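Local coordinates for M32 carboxypeptidase (Chitinophagaceae bacterium, PDB 7A03), which probably acts as a metal-dependent carboxypeptidase of the M32 family, cleaving amino acids from the C-terminal end of peptide substrates, at residues Leu31-Glu36 with Phe238-Asn243; Glu153-Asn158 with Ile368-Ile373; Ile295-Ser300 with Pro420-Gly425. All blocks are in the same frame, centred on the assembly; numbering follows the deposited sequence.

Interaction 1: Leu31-Glu36 with Phe238-Asn243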
loop_
_atom_site.group_PDB
_atom_site.type_symbol
_atom_site.label_atom_id
_atom_site.label_comp_id
_atom_site.label_asym_id
_atom_site.label_seq_id
_atom_site.Cartn_x
_atom_site.Cartn_y
_atom_site.Cartn_z
ATOM N N LEU A 31 -6.411 7.795 -18.000
ATOM C CA LEU A 31 -5.321 7.610 -18.953
ATOM C C LEU A 31 -4.275 6.629 -18.421
ATOM O O LEU A 31 -3.727 5.818 -19.177
ATOM C CB LEU A 31 -4.706 8.968 -19.325
ATOM C CG LEU A 31 -5.332 9.633 -20.557
ATOM C CD1 LEU A 31 -6.815 9.958 -20.348
ATOM C CD2 LEU A 31 -4.516 10.898 -20.918
ATOM N N GLY A 32 -4.005 6.655 -17.112
ATOM C CA GLY A 32 -3.025 5.719 -16.567
ATOM C C GLY A 32 -3.557 4.298 -16.478
ATOM O O GLY A 32 -2.814 3.318 -16.685
ATOM N N TRP A 33 -4.861 4.165 -16.235
ATOM C CA TRP A 33 -5.484 2.850 -16.208
ATOM C C TRP A 33 -5.427 2.226 -17.592
ATOM O O TRP A 33 -5.018 1.062 -17.753
ATOM C CB TRP A 33 -6.930 2.979 -15.731
ATOM C CG TRP A 33 -7.736 1.734 -15.932
ATOM C CD1 TRP A 33 -7.821 0.668 -15.087
ATOM C CD2 TRP A 33 -8.561 1.410 -17.066
ATOM N NE1 TRP A 33 -8.650 -0.299 -15.613
ATOM C CE2 TRP A 33 -9.125 0.141 -16.825
ATOM C CE3 TRP A 33 -8.900 2.082 -18.248
ATOM C CZ2 TRP A 33 -9.993 -0.486 -17.734
ATOM C CZ3 TRP A 33 -9.751 1.458 -19.149
ATOM C CH2 TRP A 33 -10.296 0.196 -18.888
ATOM N N ASP A 34 -5.760 3.030 -18.614
ATOM C CA ASP A 34 -5.708 2.524 -19.975
ATOM C C ASP A 34 -4.275 2.206 -20.379
ATOM O O ASP A 34 -4.022 1.209 -21.069
ATOM C CB ASP A 34 -6.349 3.543 -20.910
ATOM C CG ASP A 34 -6.264 3.130 -22.353
ATOM O OD1 ASP A 34 -7.060 2.250 -22.770
ATOM O OD2 ASP A 34 -5.381 3.680 -23.048
ATOM N N GLN A 35 -3.323 3.022 -19.915
ATOM C CA GLN A 35 -1.912 2.765 -20.163
ATOM C C GLN A 35 -1.514 1.378 -19.686
ATOM O O GLN A 35 -0.692 0.711 -20.322
ATOM C CB GLN A 35 -1.097 3.833 -19.440
ATOM C CG GLN A 35 0.408 3.776 -19.591
ATOM C CD GLN A 35 1.032 5.039 -18.998
ATOM O OE1 GLN A 35 0.853 5.326 -17.816
ATOM N NE2 GLN A 35 1.734 5.808 -19.820
ATOM N N GLU A 36 -2.085 0.932 -18.561
ATOM C CA GLU A 36 -1.756 -0.393 -18.045
ATOM C C GLU A 36 -2.586 -1.517 -18.650
ATOM O O GLU A 36 -2.220 -2.693 -18.492
ATOM C CB GLU A 36 -1.924 -0.437 -16.519
ATOM C CG GLU A 36 -0.973 0.516 -15.766
ATOM C CD GLU A 36 0.487 0.201 -16.030
ATOM O OE1 GLU A 36 0.865 -0.992 -16.008
ATOM O OE2 GLU A 36 1.262 1.151 -16.264
ATOM N N PHE A 238 -3.395 -3.686 -9.406
ATOM C CA PHE A 238 -3.605 -2.420 -8.720
ATOM C C PHE A 238 -5.094 -2.119 -8.652
ATOM O O PHE A 238 -5.917 -2.783 -9.285
ATOM C CB PHE A 238 -2.835 -1.254 -9.381
ATOM C CG PHE A 238 -3.330 -0.875 -10.768
ATOM C CD1 PHE A 238 -2.832 -1.511 -11.896
ATOM C CD2 PHE A 238 -4.279 0.108 -10.928
ATOM C CE1 PHE A 238 -3.263 -1.168 -13.184
ATOM C CE2 PHE A 238 -4.713 0.470 -12.210
ATOM C CZ PHE A 238 -4.209 -0.184 -13.335
ATOM N N THR A 239 -5.420 -1.100 -7.858
ATOM C CA THR A 239 -6.757 -0.552 -7.730
ATOM C C THR A 239 -6.677 0.930 -8.067
ATOM O O THR A 239 -5.744 1.621 -7.645
ATOM C CB THR A 239 -7.275 -0.739 -6.285
ATOM O OG1 THR A 239 -7.396 -2.135 -6.006
ATOM C CG2 THR A 239 -8.638 -0.096 -6.097
ATOM N N THR A 240 -7.650 1.424 -8.839
ATOM C CA THR A 240 -7.721 2.841 -9.168
ATOM C C THR A 240 -9.171 3.281 -9.126
ATOM O O THR A 240 -10.072 2.558 -9.567
ATOM C CB THR A 240 -7.097 3.136 -10.542
ATOM O OG1 THR A 240 -6.990 4.562 -10.731
ATOM C CG2 THR A 240 -7.931 2.542 -11.686
ATOM N N SER A 241 -9.407 4.469 -8.593
ATOM C CA SER A 241 -10.751 5.016 -8.519
ATOM C C SER A 241 -10.818 6.317 -9.310
ATOM O O SER A 241 -9.965 7.200 -9.148
ATOM C CB SER A 241 -11.170 5.251 -7.074
ATOM O OG SER A 241 -10.349 6.234 -6.478
ATOM N N PHE A 242 -11.828 6.424 -10.170
ATOM C CA PHE A 242 -12.116 7.649 -10.912
ATOM C C PHE A 242 -13.167 8.493 -10.214
ATOM O O PHE A 242 -13.442 9.621 -10.647
ATOM C CB PHE A 242 -12.594 7.320 -12.342
ATOM C CG PHE A 242 -11.694 6.368 -13.085
ATOM C CD1 PHE A 242 -10.330 6.323 -12.815
ATOM C CD2 PHE A 242 -12.205 5.523 -14.054
ATOM C CE1 PHE A 242 -9.502 5.439 -13.471
ATOM C CE2 PHE A 242 -11.375 4.650 -14.742
ATOM C CZ PHE A 242 -10.020 4.599 -14.453
ATOM N N ASN A 243 -13.749 7.957 -9.139
ATOM C CA ASN A 243 -14.817 8.438 -8.273
ATOM C C ASN A 243 -15.328 7.196 -7.541
ATOM O O ASN A 243 -15.011 6.068 -7.944
ATOM C CB ASN A 243 -15.929 9.133 -9.079
ATOM C CG ASN A 243 -16.568 8.204 -10.117
ATOM O OD1 ASN A 243 -17.478 7.449 -9.803
ATOM N ND2 ASN A 243 -16.103 8.293 -11.367
#

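Interaction 2: Glu153-Asn158 with Ile368-Ile373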
loop_
_atom_site.group_PDB
_atom_site.type_symbol
_atom_site.label_atom_id
_atom_site.label_comp_id
_atom_site.label_asym_id
_atom_site.label_seq_id
_atom_site.Cartn_x
_atom_site.Cartn_y
_atom_site.Cartn_z
ATOM N N GLU A 153 11.120 17.817 13.478
ATOM C CA GLU A 153 11.702 17.752 14.799
ATOM C C GLU A 153 12.462 16.444 14.979
ATOM O O GLU A 153 12.075 15.400 14.439
ATOM C CB GLU A 153 10.632 17.898 15.875
ATOM C CG GLU A 153 9.737 19.097 15.640
ATOM C CD GLU A 153 8.891 19.432 16.839
ATOM O OE1 GLU A 153 9.452 19.557 17.949
ATOM O OE2 GLU A 153 7.662 19.573 16.669
ATOM N N ASP A 154 13.569 16.535 15.721
ATOM C CA ASP A 154 14.358 15.401 16.199
ATOM C C ASP A 154 15.208 14.718 15.129
ATOM O O ASP A 154 16.414 14.530 15.322
ATOM C CB ASP A 154 13.490 14.393 16.964
ATOM C CG ASP A 154 12.719 15.038 18.105
ATOM O OD1 ASP A 154 13.352 15.715 18.949
ATOM O OD2 ASP A 154 11.479 14.883 18.149
ATOM N N HIS A 155 14.597 14.340 14.001
ATOM C CA HIS A 155 15.300 13.604 12.957
ATOM C C HIS A 155 14.820 14.091 11.594
ATOM O O HIS A 155 13.601 14.153 11.358
ATOM C CB HIS A 155 15.053 12.096 13.102
ATOM C CG HIS A 155 16.032 11.251 12.347
ATOM N ND1 HIS A 155 16.097 11.238 10.971
ATOM C CD2 HIS A 155 16.987 10.392 12.776
ATOM C CE1 HIS A 155 17.049 10.410 10.582
ATOM N NE2 HIS A 155 17.604 9.882 11.657
ATOM N N PRO A 156 15.738 14.439 10.685
ATOM C CA PRO A 156 15.312 14.939 9.363
ATOM C C PRO A 156 14.440 13.974 8.591
ATOM O O PRO A 156 13.540 14.413 7.861
ATOM C CB PRO A 156 16.636 15.176 8.623
ATOM C CG PRO A 156 17.691 14.449 9.437
ATOM C CD PRO A 156 17.203 14.447 10.848
ATOM N N TYR A 157 14.691 12.670 8.723
ATOM C CA TYR A 157 13.873 11.673 8.041
ATOM C C TYR A 157 12.389 11.801 8.396
ATOM O O TYR A 157 11.539 11.430 7.582
ATOM C CB TYR A 157 14.438 10.287 8.378
ATOM C CG TYR A 157 13.850 9.109 7.641
ATOM C CD1 TYR A 157 13.635 9.137 6.268
ATOM C CD2 TYR A 157 13.533 7.951 8.328
ATOM C CE1 TYR A 157 13.113 8.036 5.613
ATOM C CE2 TYR A 157 13.002 6.860 7.683
ATOM C CZ TYR A 157 12.792 6.907 6.332
ATOM O OH TYR A 157 12.273 5.806 5.704
ATOM N N ASN A 158 12.065 12.370 9.563
ATOM C CA ASN A 158 10.667 12.573 9.936
ATOM C C ASN A 158 9.935 13.431 8.923
ATOM O O ASN A 158 8.718 13.292 8.759
ATOM C CB ASN A 158 10.575 13.247 11.298
ATOM C CG ASN A 158 10.923 12.306 12.425
ATOM O OD1 ASN A 158 10.947 11.086 12.232
ATOM N ND2 ASN A 158 11.190 12.855 13.604
ATOM N N ILE A 368 18.008 1.753 6.337
ATOM C CA ILE A 368 18.895 2.324 5.339
ATOM C C ILE A 368 18.451 3.735 5.010
ATOM O O ILE A 368 19.265 4.670 5.004
ATOM C CB ILE A 368 18.961 1.414 4.102
ATOM C CG1 ILE A 368 19.857 0.213 4.393
ATOM C CG2 ILE A 368 19.439 2.195 2.876
ATOM C CD1 ILE A 368 19.789 -0.853 3.348
ATOM N N GLU A 369 17.140 3.931 4.816
ATOM C CA GLU A 369 16.696 5.273 4.475
ATOM C C GLU A 369 17.013 6.221 5.606
ATOM O O GLU A 369 17.505 7.339 5.375
ATOM C CB GLU A 369 15.209 5.304 4.138
ATOM C CG GLU A 369 14.913 4.779 2.762
ATOM C CD GLU A 369 13.462 4.864 2.407
ATOM O OE1 GLU A 369 12.704 5.516 3.156
ATOM O OE2 GLU A 369 13.083 4.275 1.379
ATOM N N LYS A 370 16.832 5.750 6.842
ATOM C CA LYS A 370 17.038 6.624 7.982
ATOM C C LYS A 370 18.491 7.053 8.049
ATOM O O LYS A 370 18.784 8.210 8.374
ATOM C CB LYS A 370 16.603 5.904 9.261
ATOM C CG LYS A 370 16.735 6.737 10.528
ATOM C CD LYS A 370 16.224 5.977 11.753
ATOM C CE LYS A 370 16.773 4.562 11.797
ATOM N NZ LYS A 370 16.593 3.932 13.132
ATOM N N GLY A 371 19.404 6.153 7.664
ATOM C CA GLY A 371 20.812 6.493 7.662
ATOM C C GLY A 371 21.208 7.333 6.471
ATOM O O GLY A 371 22.088 8.192 6.584
ATOM N N LEU A 372 20.564 7.113 5.323
ATOM C CA LEU A 372 20.891 7.921 4.153
ATOM C C LEU A 372 20.496 9.368 4.384
ATOM O O LEU A 372 21.225 10.294 3.998
ATOM C CB LEU A 372 20.190 7.370 2.913
ATOM C CG LEU A 372 20.717 6.044 2.350
ATOM C CD1 LEU A 372 19.814 5.561 1.226
ATOM C CD2 LEU A 372 22.157 6.169 1.859
ATOM N N ILE A 373 19.364 9.579 5.053
ATOM C CA ILE A 373 18.829 10.924 5.207
ATOM C C ILE A 373 19.478 11.665 6.372
ATOM O O ILE A 373 19.602 12.895 6.333
ATOM C CB ILE A 373 17.294 10.870 5.292
ATOM C CG1 ILE A 373 16.730 10.249 4.010
ATOM C CG2 ILE A 373 16.713 12.257 5.499
ATOM C CD1 ILE A 373 17.119 11.002 2.737
#

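Interaction 3: Ile295-Ser300 with Pro420-Gly425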
loop_
_atom_site.group_PDB
_atom_site.type_symbol
_atom_site.label_atom_id
_atom_site.label_comp_id
_atom_site.label_asym_id
_atom_site.label_seq_id
_atom_site.Cartn_x
_atom_site.Cartn_y
_atom_site.Cartn_z
ATOM N N ILE A 295 -3.563 3.264 6.002
ATOM C CA ILE A 295 -4.935 2.787 6.164
ATOM C C ILE A 295 -5.406 2.062 4.896
ATOM O O ILE A 295 -6.070 1.018 4.958
ATOM C CB ILE A 295 -5.865 3.940 6.607
ATOM C CG1 ILE A 295 -5.446 4.505 7.981
ATOM C CG2 ILE A 295 -7.336 3.486 6.592
ATOM C CD1 ILE A 295 -5.466 3.473 9.128
ATOM N N HIS A 296 -5.039 2.570 3.718
ATOM C CA HIS A 296 -5.416 1.843 2.513
ATOM C C HIS A 296 -4.795 0.441 2.503
ATOM O O HIS A 296 -5.469 -0.570 2.206
ATOM C CB HIS A 296 -4.999 2.646 1.280
ATOM C CG HIS A 296 -6.028 2.648 0.198
ATOM N ND1 HIS A 296 -6.717 1.516 -0.183
ATOM C CD2 HIS A 296 -6.516 3.659 -0.554
ATOM C CE1 HIS A 296 -7.580 1.831 -1.137
ATOM N NE2 HIS A 296 -7.477 3.125 -1.378
ATOM N N GLU A 297 -3.508 0.357 2.867
ATOM C CA GLU A 297 -2.855 -0.938 2.906
ATOM C C GLU A 297 -3.482 -1.850 3.962
ATOM O O GLU A 297 -3.528 -3.067 3.770
ATOM C CB GLU A 297 -1.344 -0.755 3.110
ATOM C CG GLU A 297 -0.539 -2.045 3.018
ATOM C CD GLU A 297 -0.289 -2.476 1.575
ATOM O OE1 GLU A 297 -0.766 -1.792 0.648
ATOM O OE2 GLU A 297 0.393 -3.498 1.372
ATOM N N SER A 298 -3.989 -1.287 5.069
ATOM C CA SER A 298 -4.674 -2.119 6.057
ATOM C C SER A 298 -5.901 -2.788 5.455
ATOM O O SER A 298 -6.247 -3.917 5.825
ATOM C CB SER A 298 -5.090 -1.302 7.287
ATOM O OG SER A 298 -6.258 -0.515 7.050
ATOM N N GLN A 299 -6.583 -2.100 4.544
ATOM C CA GLN A 299 -7.751 -2.727 3.911
ATOM C C GLN A 299 -7.357 -3.885 2.987
ATOM O O GLN A 299 -7.958 -4.984 3.044
ATOM C CB GLN A 299 -8.526 -1.659 3.147
ATOM C CG GLN A 299 -9.026 -0.562 4.051
ATOM C CD GLN A 299 -9.860 -1.120 5.185
ATOM O OE1 GLN A 299 -11.021 -1.482 4.997
ATOM N NE2 GLN A 299 -9.258 -1.214 6.377
ATOM N N SER A 300 -6.310 -3.683 2.182
ATOM C CA SER A 300 -5.850 -4.781 1.324
ATOM C C SER A 300 -5.364 -5.986 2.130
ATOM O O SER A 300 -5.690 -7.142 1.806
ATOM C CB SER A 300 -4.786 -4.312 0.325
ATOM O OG SER A 300 -3.590 -3.927 0.972
ATOM N N PRO A 420 7.838 2.245 4.973
ATOM C CA PRO A 420 7.209 1.855 6.246
ATOM C C PRO A 420 5.701 1.676 6.147
ATOM O O PRO A 420 5.144 0.858 6.895
ATOM C CB PRO A 420 7.591 2.996 7.201
ATOM C CG PRO A 420 8.843 3.553 6.637
ATOM C CD PRO A 420 8.694 3.441 5.141
ATOM N N THR A 421 5.031 2.396 5.232
ATOM C CA THR A 421 3.578 2.295 5.146
ATOM C C THR A 421 3.121 0.868 4.864
ATOM O O THR A 421 2.059 0.465 5.350
ATOM C CB THR A 421 2.998 3.279 4.127
ATOM O OG1 THR A 421 3.459 2.953 2.811
ATOM C CG2 THR A 421 3.404 4.702 4.482
ATOM N N TYR A 422 3.907 0.081 4.116
ATOM C CA TYR A 422 3.492 -1.300 3.869
ATOM C C TYR A 422 3.330 -2.053 5.185
ATOM O O TYR A 422 2.284 -2.681 5.438
ATOM C CB TYR A 422 4.492 -2.035 2.971
ATOM C CG TYR A 422 4.634 -1.518 1.559
ATOM C CD1 TYR A 422 3.715 -1.857 0.571
ATOM C CD2 TYR A 422 5.716 -0.724 1.210
ATOM C CE1 TYR A 422 3.867 -1.405 -0.719
ATOM C CE2 TYR A 422 5.871 -0.257 -0.077
ATOM C CZ TYR A 422 4.943 -0.600 -1.037
ATOM O OH TYR A 422 5.111 -0.138 -2.332
ATOM N N SER A 423 4.337 -1.957 6.061
ATOM C CA SER A 423 4.241 -2.642 7.342
ATOM C C SER A 423 3.157 -2.036 8.197
ATOM O O SER A 423 2.407 -2.772 8.848
ATOM C CB SER A 423 5.565 -2.637 8.105
ATOM O OG SER A 423 6.479 -3.513 7.476
ATOM N N LEU A 424 3.022 -0.705 8.176
ATOM C CA LEU A 424 1.960 -0.102 8.964
ATOM C C LEU A 424 0.617 -0.670 8.531
ATOM O O LEU A 424 -0.221 -1.025 9.373
ATOM C CB LEU A 424 1.989 1.421 8.813
ATOM C CG LEU A 424 3.182 2.173 9.419
ATOM C CD1 LEU A 424 3.094 3.677 9.127
ATOM C CD2 LEU A 424 3.247 1.926 10.909
ATOM N N GLY A 425 0.437 -0.842 7.216
ATOM C CA GLY A 425 -0.814 -1.385 6.732
ATOM C C GLY A 425 -1.080 -2.740 7.347
ATOM O O GLY A 425 -2.152 -2.984 7.914
HETATM O O HOH W 1 1.884 -4.590 3.174
#

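Interaction 1: Leu31-Glu36 with Phe238-Asn243
Trp33 turns its CG anti to its own backbone N (chi1 168°), while Phe238 holds CG between its N and carbonyl carbon (chi1 67°); together these torsions carry the indole and the phenyl ring toward each other until Trp33 CD1 and Phe238 CZ lie 4.1 Å apart. The two side chains cross at about a right angle. The methyl CG2 of Thr240 packs 3.9 Å from Trp33 CD1. Phe242 adds a second ring: its CZ comes within 3.7 Å of Trp33 CB, and its edge is directed at the face of the five-membered indole ring in an offset edge-to-face pair, the planes 81° apart. The strand involved, 239-241, is an outermost one of the three-stranded sheet and pairs antiparallel with 247-251, whose Arg248 makes a cation-pi contact with Trp33. Thr239 hydrogen-bonds Glu268 of an HExxH sequence, which is consistent with this sheet bordering a zincin-type active site. One helical turn on from Trp33, Glu36 lays CB 3.7 Å from Phe238 CE1, its aliphatic part meeting the ring. Replacing Phe238 by alanine would probably open a gap beside Trp33 CD1 and leave the CB and CG of Glu36 without the ring they pack on.

Interaction 2: Glu153-Asn158 with Ile368-Ile373
Tyr157 lies flat against the helix of Ile368-Ile373, and here the contact is tight. One ring face receives the backbone at Glu369 and Lys370, the CA of Lys370 standing 4.1 Å from the Tyr157 ring centroid in a CH-pi contact. With CG anti to its backbone N (chi1 -173°), the tyrosine reaches along the helix far enough for its hydroxyl to donate to Glu369, Tyr157 OH to Glu369 OE1 2.6 Å. The carboxylate is met on its anti side, 28° out of plane, and is turned nearly perpendicular to the ring. OE1 also accepts from Gly417 N, and Trp411 NE1 serves OE2, so three donors fix a buried carboxylate. Ile373 closes the other end of the ring, CG1 lying 4.0 Å from Tyr157 CD1.

The packing is looser at the partly exposed Pro156, whose CB comes no nearer than 4.3 Å to Ile373 CG2. His155 adds a single crossing contact, its ring at about a right angle to the lysine chain and NE2 3.5 Å from Lys370 CG; NE2 is itself hydrogen-bonded to Asp374 OD2. On the other ring nitrogen a capping bond arrives, His155 ND1 accepting from Tyr157 N (3.0 Å) within the imidazole plane, in the turn that leads into helix 157-164. Lys370 leads its amine away to Glu367 and Asp174.

Helix 129-150 flanks the site at Pro156 and Ile373, while Val170, on helix 170-192, packs against His155, Tyr157 and Lys370.

Interaction 3: Ile295-Ser300 with Pro420-Gly425
Glu297 lays its aliphatic chain over Gly425, with Glu297 CB 3.7 Å from Gly425 CA, before bending at chi2 (79°) to bring its carboxylate beside Tyr422. There OE2 sits near the plane of the phenol ring, at its edge, 3.8 Å from Tyr422 CD1. One water ties these elements together: it donates to Glu297 OE2 at 2.6 Å and to the backbone O of Tyr422 at 3.0 Å, bridging side chain and main chain across the buried interface. The close approach turns on Gly425, because a beta carbon at that position would clash with Glu297 CG. The backbones therefore nearly touch, Ser298 CA lying 3.2 Å from Gly425 O in a CA-H...O contact, and the local helix axes approach to 7.5 Å at a crossing angle of -51°. Ser298 turns its hydroxyl back into its own helix, OG donating to Ile295 O (2.6 Å) on a lone pair in the carbonyl plane.

The glutamate also touches the HExxH residues, an arrangement consistent with the active-site region of a zincin metallopeptidase, although no metal is bound to those histidines here. Helix 258-277, which carries them, packs against Ile295, Gln299 and Ser300, while helix 358-374 lies against Tyr422 and Ser423.

How the interactions relate
Followed from the N terminus, the chain leaves helix 9-37 at Leu31-Glu36 and passes through Glu153-Asn158 before strand 239-241 returns to close interaction 1. Since interaction 2 has by then opened and closes only at Ile368-Ile373, the two loops cross. Ile295-Ser300 falls within that second loop, and its partner Pro420-Gly425 lies beyond it, so interactions 2 and 3 cross as well. Interactions 1 and 3 follow in series, yet their nearest atoms come within about 5 Å. Interaction 2 touches interaction 3, Tyr157 OH to Pro420 CG at 4.2 Å. The contacts tie the N-terminal helix to the small sheet, helix 157-164 to helix 358-374 and, near the chain's centre, helix 293-307 to helix 420-439.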